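Local coordinates for putative dihydrodipicolinate synthase family protein (Coccidioides immitis, PDB 3QFE) that is of unknown function but belongs to the dihydrodipicolinate synthase family, whose members are built on a TIM barrel, at residues 82-88 / 107-113; 92-96 / 130-134; 140-146 / 170-176. All blocks are in the same frame, centred on the assembly; numbering follows the deposited sequence.

Interaction 1 of 3, residues 82-88 / 107-113; sequences PIMAGVG and ANYVLVL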
loop_
_atom_site.group_PDB
_atom_site.type_symbol
_atom_site.label_atom_id
_atom_site.label_comp_id
_atom_site.label_asym_id
_atom_site.label_seq_id
_atom_site.Cartn_x
_atom_site.Cartn_y
_atom_site.Cartn_z
ATOM N N PRO A 82 -11.891 4.309 1.154
ATOM C CA PRO A 82 -10.711 5.053 1.606
ATOM C C PRO A 82 -9.554 4.978 0.620
ATOM O O PRO A 82 -9.246 3.901 0.083
ATOM C CB PRO A 82 -10.327 4.355 2.920
ATOM C CG PRO A 82 -11.576 3.616 3.361
ATOM C CD PRO A 82 -12.257 3.223 2.082
ATOM N N ILE A 83 -8.945 6.127 0.369
ATOM C CA ILE A 83 -7.763 6.180 -0.439
ATOM C C ILE A 83 -6.647 6.908 0.300
ATOM O O ILE A 83 -6.835 8.023 0.775
ATOM C CB ILE A 83 -8.028 6.857 -1.796
ATOM C CG1 ILE A 83 -8.827 5.927 -2.717
ATOM C CG2 ILE A 83 -6.707 7.244 -2.476
ATOM C CD1 ILE A 83 -9.403 6.693 -3.914
ATOM N N MET A 84 -5.498 6.245 0.386
ATOM C CA MET A 84 -4.311 6.790 0.986
ATOM C C MET A 84 -3.314 7.020 -0.138
ATOM O O MET A 84 -2.966 6.099 -0.867
ATOM C CB MET A 84 -3.762 5.798 2.028
ATOM C CG MET A 84 -2.543 6.311 2.850
ATOM S SD MET A 84 -2.011 5.044 4.026
ATOM C CE MET A 84 -3.466 4.725 5.039
ATOM N N ALA A 85 -2.855 8.250 -0.290
ATOM C CA ALA A 85 -1.964 8.573 -1.388
ATOM C C ALA A 85 -0.539 8.762 -0.892
ATOM O O ALA A 85 -0.302 9.519 0.057
ATOM C CB ALA A 85 -2.445 9.842 -2.088
ATOM N N GLY A 86 0.411 8.096 -1.545
ATOM C CA GLY A 86 1.834 8.335 -1.292
ATOM C C GLY A 86 2.216 9.691 -1.859
ATOM O O GLY A 86 1.776 10.070 -2.959
ATOM N N VAL A 87 3.020 10.437 -1.105
ATOM C CA VAL A 87 3.371 11.800 -1.477
ATOM C C VAL A 87 4.841 12.103 -1.269
ATOM O O VAL A 87 5.257 13.251 -1.405
ATOM C CB VAL A 87 2.594 12.843 -0.663
ATOM C CG1 VAL A 87 1.112 12.876 -1.045
ATOM C CG2 VAL A 87 2.800 12.637 0.853
ATOM N N GLY A 88 5.636 11.088 -0.954
ATOM C CA GLY A 88 7.034 11.311 -0.585
ATOM C C GLY A 88 7.912 11.895 -1.681
ATOM O O GLY A 88 7.720 11.619 -2.865
ATOM N N ALA A 107 -8.010 12.215 -2.513
ATOM C CA ALA A 107 -7.472 11.317 -1.467
ATOM C C ALA A 107 -8.041 11.629 -0.062
ATOM O O ALA A 107 -8.504 12.753 0.173
ATOM C CB ALA A 107 -5.962 11.365 -1.456
ATOM N N ASN A 108 -8.057 10.640 0.852
ATOM C CA ASN A 108 -8.518 10.874 2.241
ATOM C C ASN A 108 -7.338 11.082 3.189
ATOM O O ASN A 108 -7.447 11.800 4.204
ATOM C CB ASN A 108 -9.363 9.711 2.786
ATOM C CG ASN A 108 -10.508 9.326 1.872
ATOM O OD1 ASN A 108 -10.465 8.289 1.204
ATOM N ND2 ASN A 108 -11.531 10.145 1.834
ATOM N N TYR A 109 -6.219 10.436 2.856
ATOM C CA TYR A 109 -5.025 10.477 3.671
ATOM C C TYR A 109 -3.791 10.580 2.783
ATOM O O TYR A 109 -3.798 10.141 1.613
ATOM C CB TYR A 109 -4.908 9.192 4.498
ATOM C CG TYR A 109 -6.196 8.666 5.109
ATOM C CD1 TYR A 109 -6.776 9.270 6.225
ATOM C CD2 TYR A 109 -6.802 7.552 4.596
ATOM C CE1 TYR A 109 -7.933 8.772 6.791
ATOM C CE2 TYR A 109 -7.967 7.037 5.155
ATOM C CZ TYR A 109 -8.521 7.641 6.245
ATOM O OH TYR A 109 -9.679 7.106 6.764
ATOM N N VAL A 110 -2.708 11.100 3.346
ATOM C CA VAL A 110 -1.452 11.095 2.626
ATOM C C VAL A 110 -0.425 10.310 3.398
ATOM O O VAL A 110 -0.363 10.385 4.624
ATOM C CB VAL A 110 -0.925 12.515 2.266
ATOM C CG1 VAL A 110 -1.873 13.162 1.334
ATOM C CG2 VAL A 110 -0.743 13.386 3.502
ATOM N N LEU A 111 0.371 9.551 2.653
ATOM C CA LEU A 111 1.390 8.691 3.208
ATOM C C LEU A 111 2.780 9.274 2.920
ATOM O O LEU A 111 3.178 9.411 1.763
ATOM C CB LEU A 111 1.203 7.314 2.598
ATOM C CG LEU A 111 2.110 6.154 2.962
ATOM C CD1 LEU A 111 1.961 5.717 4.408
ATOM C CD2 LEU A 111 1.746 5.010 1.991
ATOM N N VAL A 112 3.498 9.648 3.970
ATOM C CA VAL A 112 4.665 10.524 3.850
ATOM C C VAL A 112 5.984 9.862 4.286
ATOM O O VAL A 112 6.180 9.583 5.460
ATOM C CB VAL A 112 4.452 11.861 4.675
ATOM C CG1 VAL A 112 5.623 12.860 4.490
ATOM C CG2 VAL A 112 3.135 12.544 4.314
ATOM N N LEU A 113 6.888 9.638 3.328
ATOM C CA LEU A 113 8.283 9.248 3.614
ATOM C C LEU A 113 9.031 10.343 4.341
ATOM O O LEU A 113 8.753 11.517 4.125
ATOM C CB LEU A 113 9.056 8.933 2.317
ATOM C CG LEU A 113 8.645 7.629 1.620
ATOM C CD1 LEU A 113 8.871 7.702 0.104
ATOM C CD2 LEU A 113 9.345 6.406 2.247
#
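M84 lies against L111 and Y109 where two neighbouring parallel strands of the TIM barrel, 83-86 and 109-112, run side by side. With helix 92-105 between them in the chain, they form a beta-alpha-beta unit. The M84 side chain leaves the backbone with CG anti to N (chi1 -175°). This brings CG between two bumps, 3.9 Å from L111 CB and 4.1 Å from Y109 CB. SD continues the extended chain and comes up to L111 CD1; only the terminal CE is turned aside by the bend at chi3. G86, paired with L111 on the same face, adds no bulk there.

The other face carries small and branched groups. A85 CB meets A107 CB. Further on, V87 fits between two valines. Its CG1 crosses V110 CG1 at 3.8 Å, and its CG2 reaches V112 CG2 at 3.5 Å. Helix 92-105 covers this face, with A102 over A85 and A107 and I99 over V87 and V110.

Backbone hydrogen bonds join the strands, among them A85 N to Y109 O and L111 N to A85 O. At the start of the pair I83 O takes two donors, N108 N and Y109 N, both in its carbonyl plane. The N108 side chain turns back to the same residue. Its OD1 accepts I83 N at 2.8 Å and is also bonded by R74 NH2.

Interaction 2 of 3, residues 92-96 / 130-134; sequences TRQVL and FFDDV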
loop_
_atom_site.group_PDB
_atom_site.type_symbol
_atom_site.label_atom_id
_atom_site.label_comp_id
_atom_site.label_asym_id
_atom_site.label_seq_id
_atom_site.Cartn_x
_atom_site.Cartn_y
_atom_site.Cartn_z
ATOM N N THR A 92 10.415 19.550 1.421
ATOM C CA THR A 92 9.117 19.937 1.957
ATOM C C THR A 92 8.233 20.580 0.888
ATOM O O THR A 92 7.026 20.346 0.849
ATOM C CB THR A 92 9.317 20.921 3.098
ATOM O OG1 THR A 92 10.260 20.359 4.022
ATOM C CG2 THR A 92 8.002 21.235 3.818
ATOM N N ARG A 93 8.835 21.367 0.004
ATOM C CA ARG A 93 8.091 22.016 -1.058
ATOM C C ARG A 93 7.430 20.985 -1.981
ATOM O O ARG A 93 6.237 21.072 -2.276
ATOM C CB ARG A 93 9.012 22.961 -1.834
ATOM C CG ARG A 93 8.444 23.475 -3.153
ATOM C CD ARG A 93 7.750 24.819 -3.011
ATOM N NE ARG A 93 7.613 25.392 -4.340
ATOM C CZ ARG A 93 6.528 25.286 -5.102
ATOM N NH1 ARG A 93 5.433 24.657 -4.656
ATOM N NH2 ARG A 93 6.535 25.818 -6.315
ATOM N N GLN A 94 8.198 19.992 -2.413
ATOM C CA GLN A 94 7.667 18.935 -3.272
ATOM C C GLN A 94 6.602 18.125 -2.575
ATOM O O GLN A 94 5.573 17.835 -3.167
ATOM C CB GLN A 94 8.778 18.012 -3.724
ATOM C CG GLN A 94 9.733 18.607 -4.718
ATOM C CD GLN A 94 10.994 17.793 -4.795
ATOM O OE1 GLN A 94 11.377 17.126 -3.816
ATOM N NE2 GLN A 94 11.670 17.852 -5.938
ATOM N N VAL A 95 6.832 17.775 -1.312
ATOM C CA VAL A 95 5.840 17.034 -0.532
ATOM C C VAL A 95 4.521 17.796 -0.398
ATOM O O VAL A 95 3.463 17.205 -0.613
ATOM C CB VAL A 95 6.390 16.579 0.864
ATOM C CG1 VAL A 95 5.275 15.896 1.722
ATOM C CG2 VAL A 95 7.572 15.607 0.666
ATOM N N LEU A 96 4.581 19.102 -0.107
ATOM C CA LEU A 96 3.357 19.908 0.007
ATOM C C LEU A 96 2.605 20.058 -1.308
ATOM O O LEU A 96 1.378 20.034 -1.337
ATOM C CB LEU A 96 3.642 21.276 0.627
ATOM C CG LEU A 96 3.972 21.160 2.109
ATOM C CD1 LEU A 96 4.356 22.534 2.623
ATOM C CD2 LEU A 96 2.808 20.532 2.934
ATOM N N PHE A 130 10.605 18.377 9.827
ATOM C CA PHE A 130 9.912 18.050 8.585
ATOM C C PHE A 130 8.482 17.564 8.842
ATOM O O PHE A 130 7.518 18.133 8.322
ATOM C CB PHE A 130 10.690 16.979 7.840
ATOM C CG PHE A 130 9.970 16.416 6.647
ATOM C CD1 PHE A 130 9.960 17.097 5.444
ATOM C CD2 PHE A 130 9.338 15.187 6.722
ATOM C CE1 PHE A 130 9.315 16.567 4.321
ATOM C CE2 PHE A 130 8.688 14.649 5.623
ATOM C CZ PHE A 130 8.677 15.336 4.411
ATOM N N PHE A 131 8.348 16.517 9.648
ATOM C CA PHE A 131 7.026 16.002 9.974
ATOM C C PHE A 131 6.142 17.005 10.708
ATOM O O PHE A 131 4.945 17.088 10.412
ATOM C CB PHE A 131 7.112 14.686 10.722
ATOM C CG PHE A 131 7.384 13.527 9.829
ATOM C CD1 PHE A 131 6.415 13.072 8.955
ATOM C CD2 PHE A 131 8.615 12.882 9.855
ATOM C CE1 PHE A 131 6.659 11.997 8.120
ATOM C CE2 PHE A 131 8.863 11.791 9.016
ATOM C CZ PHE A 131 7.881 11.356 8.149
ATOM N N ASP A 132 6.723 17.760 11.640
ATOM C CA ASP A 132 6.023 18.896 12.268
ATOM C C ASP A 132 5.458 19.889 11.235
ATOM O O ASP A 132 4.286 20.256 11.276
ATOM C CB ASP A 132 6.956 19.653 13.224
ATOM C CG ASP A 132 7.191 18.918 14.558
ATOM O OD1 ASP A 132 6.620 17.813 14.791
ATOM O OD2 ASP A 132 7.964 19.465 15.388
ATOM N N ASP A 133 6.308 20.311 10.309
ATOM C CA ASP A 133 5.931 21.263 9.273
ATOM C C ASP A 133 4.878 20.687 8.309
ATOM O O ASP A 133 3.897 21.360 7.944
ATOM C CB ASP A 133 7.183 21.673 8.522
ATOM C CG ASP A 133 7.001 22.939 7.733
ATOM O OD1 ASP A 133 5.987 23.641 7.938
ATOM O OD2 ASP A 133 7.881 23.228 6.900
ATOM N N VAL A 134 5.062 19.425 7.936
ATOM C CA VAL A 134 4.153 18.787 7.027
ATOM C C VAL A 134 2.756 18.573 7.610
ATOM O O VAL A 134 1.774 18.920 6.944
ATOM C CB VAL A 134 4.751 17.500 6.398
ATOM C CG1 VAL A 134 3.657 16.657 5.771
ATOM C CG2 VAL A 134 5.795 17.863 5.349
#
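Two outer helices of the TIM barrel, 92-105 and 124-137, meet here near the start of the first and midway along the second. The short segments run in roughly the same direction, with 37° between them. Their axes come no closer than 10.9 Å, so side chains must bridge the gap.

T92 and V95 approach the edge of the F130 ring. T92 OG1 comes to 3.6 Å from F130 CD1, close to the ring plane. V95 CG2 meets the far end of the ring at CZ, 3.9 Å away and also in the plane. The ring extends that far because F130 CG stands anti to the backbone N (chi1 171°). One face of the ring is backed from its own helix by V134 CG2, which sits offset toward the rim. The same methyl faces V95 CG1 across the groove at 4.2 Å, with the two valines crossing at about a right angle. V134 CG2 therefore touches both the ring and the opposite helix.

The methyl branch of T92, CG2, packs 3.7 Å from D133 OD2 on the partly exposed side, while D133 OD1 is hydrogen-bonded to Q137 NE2 within its own helix. L96 makes a looser approach, with CD2 4.4 Å from V134 O. The contact is thus held by van der Waals packing of mixed apolar and polar side chains.

On the barrel side of the two helices lies strand 109-112, whose V112 touches V95, F130 and F131. P115 also packs on F130, and A89 on V95.

Interaction 3 of 3, residues 140-146 / 170-176; sequences LPVVIYN and NVVGVKL
Y145 and K175 lie side by side and point the same way from neighbouring parallel strands of the TIM barrel. The lysine leaves with CG anti to its backbone N (chi1 171°) and stays extended to its end. Its aliphatic part thus runs along the tyrosine: K175 CD and CE are each 3.8 Å from Y145 CE2. At the ends, K175 NZ is 3.6 Å from Y145 OH, a contact too long to count as a hydrogen bond. That hydroxyl is hydrogen-bonded to T54 OG1.

On the same face V143 CG1 lies on the backbone of G173 and V174, 3.5 Å from V174 N.

On the opposite face V142, I144, V171 and V174 meet obliquely, with N146 and L176 at its end. I144 CD1 reaches V171 CG1 at 4.0 Å, and I144 CB lies against V174 CG2. V142 CG1 leans on V171 CG2.

At the start of the pair, P141 CB packs 3.6 Å from V172 CG2. The N170 amide turns toward L140 and P141. Its ND2 gives a bent bond to L140 O at 3.3 Å, from above the carbonyl plane, and a further one to S135 O. Backbone bonds hold the strands in step; K175 N sits nearly on the line of the I144 C=O bond, 2.7 Å from I144 O.

Strand 109-112 flanks 142-146 on one side, and strand 197-200 flanks 171-176 on the other. Helix 158-167 covers the face of I144, V171 and V174 through I161 and I164, while F131 and S135 of helix 124-137 reach I144 and V171.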
loop_
_atom_site.group_PDB
_atom_site.type_symbol
_atom_site.label_atom_id
_atom_site.label_comp_id
_atom_site.label_asym_id
_atom_site.label_seq_id
_atom_site.Cartn_x
_atom_site.Cartn_y
_atom_site.Cartn_z
ATOM N N LEU A 140 -4.750 17.213 4.543
ATOM C CA LEU A 140 -5.208 15.843 4.748
ATOM C C LEU A 140 -4.474 15.208 5.946
ATOM O O LEU A 140 -3.332 15.571 6.240
ATOM C CB LEU A 140 -4.991 14.996 3.472
ATOM C CG LEU A 140 -5.904 15.204 2.241
ATOM C CD1 LEU A 140 -5.451 14.351 1.069
ATOM C CD2 LEU A 140 -7.396 14.963 2.511
ATOM N N PRO A 141 -5.124 14.263 6.637
ATOM C CA PRO A 141 -4.428 13.542 7.726
ATOM C C PRO A 141 -3.187 12.770 7.222
ATOM O O PRO A 141 -3.198 12.233 6.116
ATOM C CB PRO A 141 -5.497 12.574 8.252
ATOM C CG PRO A 141 -6.815 13.134 7.815
ATOM C CD PRO A 141 -6.562 13.929 6.560
ATOM N N VAL A 142 -2.157 12.694 8.053
ATOM C CA VAL A 142 -0.844 12.207 7.638
ATOM C C VAL A 142 -0.484 10.837 8.240
ATOM O O VAL A 142 -0.600 10.632 9.432
ATOM C CB VAL A 142 0.254 13.260 7.997
ATOM C CG1 VAL A 142 1.666 12.680 7.910
ATOM C CG2 VAL A 142 0.097 14.511 7.125
ATOM N N VAL A 143 -0.055 9.911 7.388
ATOM C CA VAL A 143 0.489 8.630 7.844
ATOM C C VAL A 143 2.000 8.617 7.546
ATOM O O VAL A 143 2.426 8.796 6.395
ATOM C CB VAL A 143 -0.233 7.405 7.193
ATOM C CG1 VAL A 143 0.338 6.090 7.729
ATOM C CG2 VAL A 143 -1.733 7.450 7.467
ATOM N N ILE A 144 2.793 8.417 8.592
ATOM C CA ILE A 144 4.243 8.332 8.476
ATOM C C ILE A 144 4.534 7.080 7.680
ATOM O O ILE A 144 3.942 6.020 7.944
ATOM C CB ILE A 144 4.914 8.253 9.862
ATOM C CG1 ILE A 144 4.662 9.538 10.650
ATOM C CG2 ILE A 144 6.417 7.991 9.740
ATOM C CD1 ILE A 144 4.882 9.399 12.165
ATOM N N TYR A 145 5.384 7.221 6.669
ATOM C CA TYR A 145 5.784 6.102 5.825
ATOM C C TYR A 145 7.223 5.815 6.174
ATOM O O TYR A 145 8.128 6.544 5.780
ATOM C CB TYR A 145 5.664 6.488 4.358
ATOM C CG TYR A 145 5.744 5.370 3.320
ATOM C CD1 TYR A 145 5.457 5.652 1.983
ATOM C CD2 TYR A 145 6.108 4.050 3.660
ATOM C CE1 TYR A 145 5.529 4.668 0.993
ATOM C CE2 TYR A 145 6.193 3.045 2.679
ATOM C CZ TYR A 145 5.892 3.363 1.341
ATOM O OH TYR A 145 5.947 2.412 0.331
ATOM N N ASN A 146 7.431 4.763 6.947
ATOM C CA ASN A 146 8.764 4.383 7.349
ATOM C C ASN A 146 9.340 3.347 6.388
ATOM O O ASN A 146 9.066 2.152 6.531
ATOM C CB ASN A 146 8.740 3.834 8.781
ATOM C CG ASN A 146 10.094 3.932 9.470
ATOM O OD1 ASN A 146 11.036 4.526 8.939
ATOM N ND2 ASN A 146 10.195 3.354 10.670
ATOM N N ASN A 170 -2.736 15.900 13.656
ATOM C CA ASN A 170 -3.034 15.590 12.265
ATOM C C ASN A 170 -2.238 14.376 11.749
ATOM O O ASN A 170 -2.413 13.947 10.603
ATOM C CB ASN A 170 -2.807 16.834 11.398
ATOM C CG ASN A 170 -3.382 16.699 10.007
ATOM O OD1 ASN A 170 -4.475 16.155 9.821
ATOM N ND2 ASN A 170 -2.655 17.205 9.019
ATOM N N VAL A 171 -1.343 13.843 12.581
ATOM C CA VAL A 171 -0.657 12.595 12.248
ATOM C C VAL A 171 -1.517 11.487 12.799
ATOM O O VAL A 171 -1.806 11.456 14.003
ATOM C CB VAL A 171 0.777 12.517 12.817
ATOM C CG1 VAL A 171 1.287 11.077 12.849
ATOM C CG2 VAL A 171 1.725 13.449 12.018
ATOM N N VAL A 172 -1.935 10.587 11.917
ATOM C CA VAL A 172 -2.915 9.570 12.281
ATOM C C VAL A 172 -2.471 8.102 12.099
ATOM O O VAL A 172 -3.294 7.195 12.203
ATOM C CB VAL A 172 -4.250 9.792 11.514
ATOM C CG1 VAL A 172 -4.901 11.111 11.945
ATOM C CG2 VAL A 172 -4.030 9.747 10.005
ATOM N N GLY A 173 -1.195 7.870 11.826
ATOM C CA GLY A 173 -0.695 6.516 11.726
ATOM C C GLY A 173 0.722 6.434 11.206
ATOM O O GLY A 173 1.359 7.459 10.991
ATOM N N VAL A 174 1.203 5.207 11.007
ATOM C CA VAL A 174 2.543 4.923 10.494
ATOM C C VAL A 174 2.409 3.619 9.693
ATOM O O VAL A 174 1.669 2.745 10.107
ATOM C CB VAL A 174 3.617 4.792 11.659
ATOM C CG1 VAL A 174 3.254 3.694 12.680
ATOM C CG2 VAL A 174 5.005 4.514 11.106
ATOM N N LYS A 175 3.044 3.526 8.522
ATOM C CA LYS A 175 3.284 2.253 7.873
ATOM C C LYS A 175 4.707 1.844 8.199
ATOM O O LYS A 175 5.650 2.538 7.835
ATOM C CB LYS A 175 3.105 2.335 6.355
ATOM C CG LYS A 175 3.553 1.053 5.575
ATOM C CD LYS A 175 3.198 1.109 4.089
ATOM C CE LYS A 175 3.945 0.065 3.188
ATOM N NZ LYS A 175 3.504 0.129 1.690
ATOM N N LEU A 176 4.855 0.717 8.887
ATOM C CA LEU A 176 6.175 0.115 9.127
ATOM C C LEU A 176 6.426 -0.960 8.064
ATOM O O LEU A 176 5.599 -1.842 7.868
ATOM C CB LEU A 176 6.234 -0.491 10.522
ATOM C CG LEU A 176 5.832 0.396 11.699
ATOM C CD1 LEU A 176 5.430 -0.460 12.880
ATOM C CD2 LEU A 176 6.980 1.304 12.081
#

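Overall arrangement
The three contacts adjoin one another in one sector of the barrel, interactions 1 and 3 in its wall and interaction 2 in the helices outside it. Interactions 1 and 3 are in the same sheet, with centres about 8 Å apart. Strands 109-112 and 142-146 join them through probable hydrogen bonds, V112 N to V143 O and V112 O to Y145 N, both 2.8 Å. The centre of interaction 2 is about 13 Å from that of either. It rests on interaction 1 where V112 CG1 meets F130 CE2 at 3.7 Å, and on interaction 3 where F131 CZ meets I144 CG2 at 4.0 Å. The calcium ion is bound elsewhere, at A315 and S318 by the C-terminus.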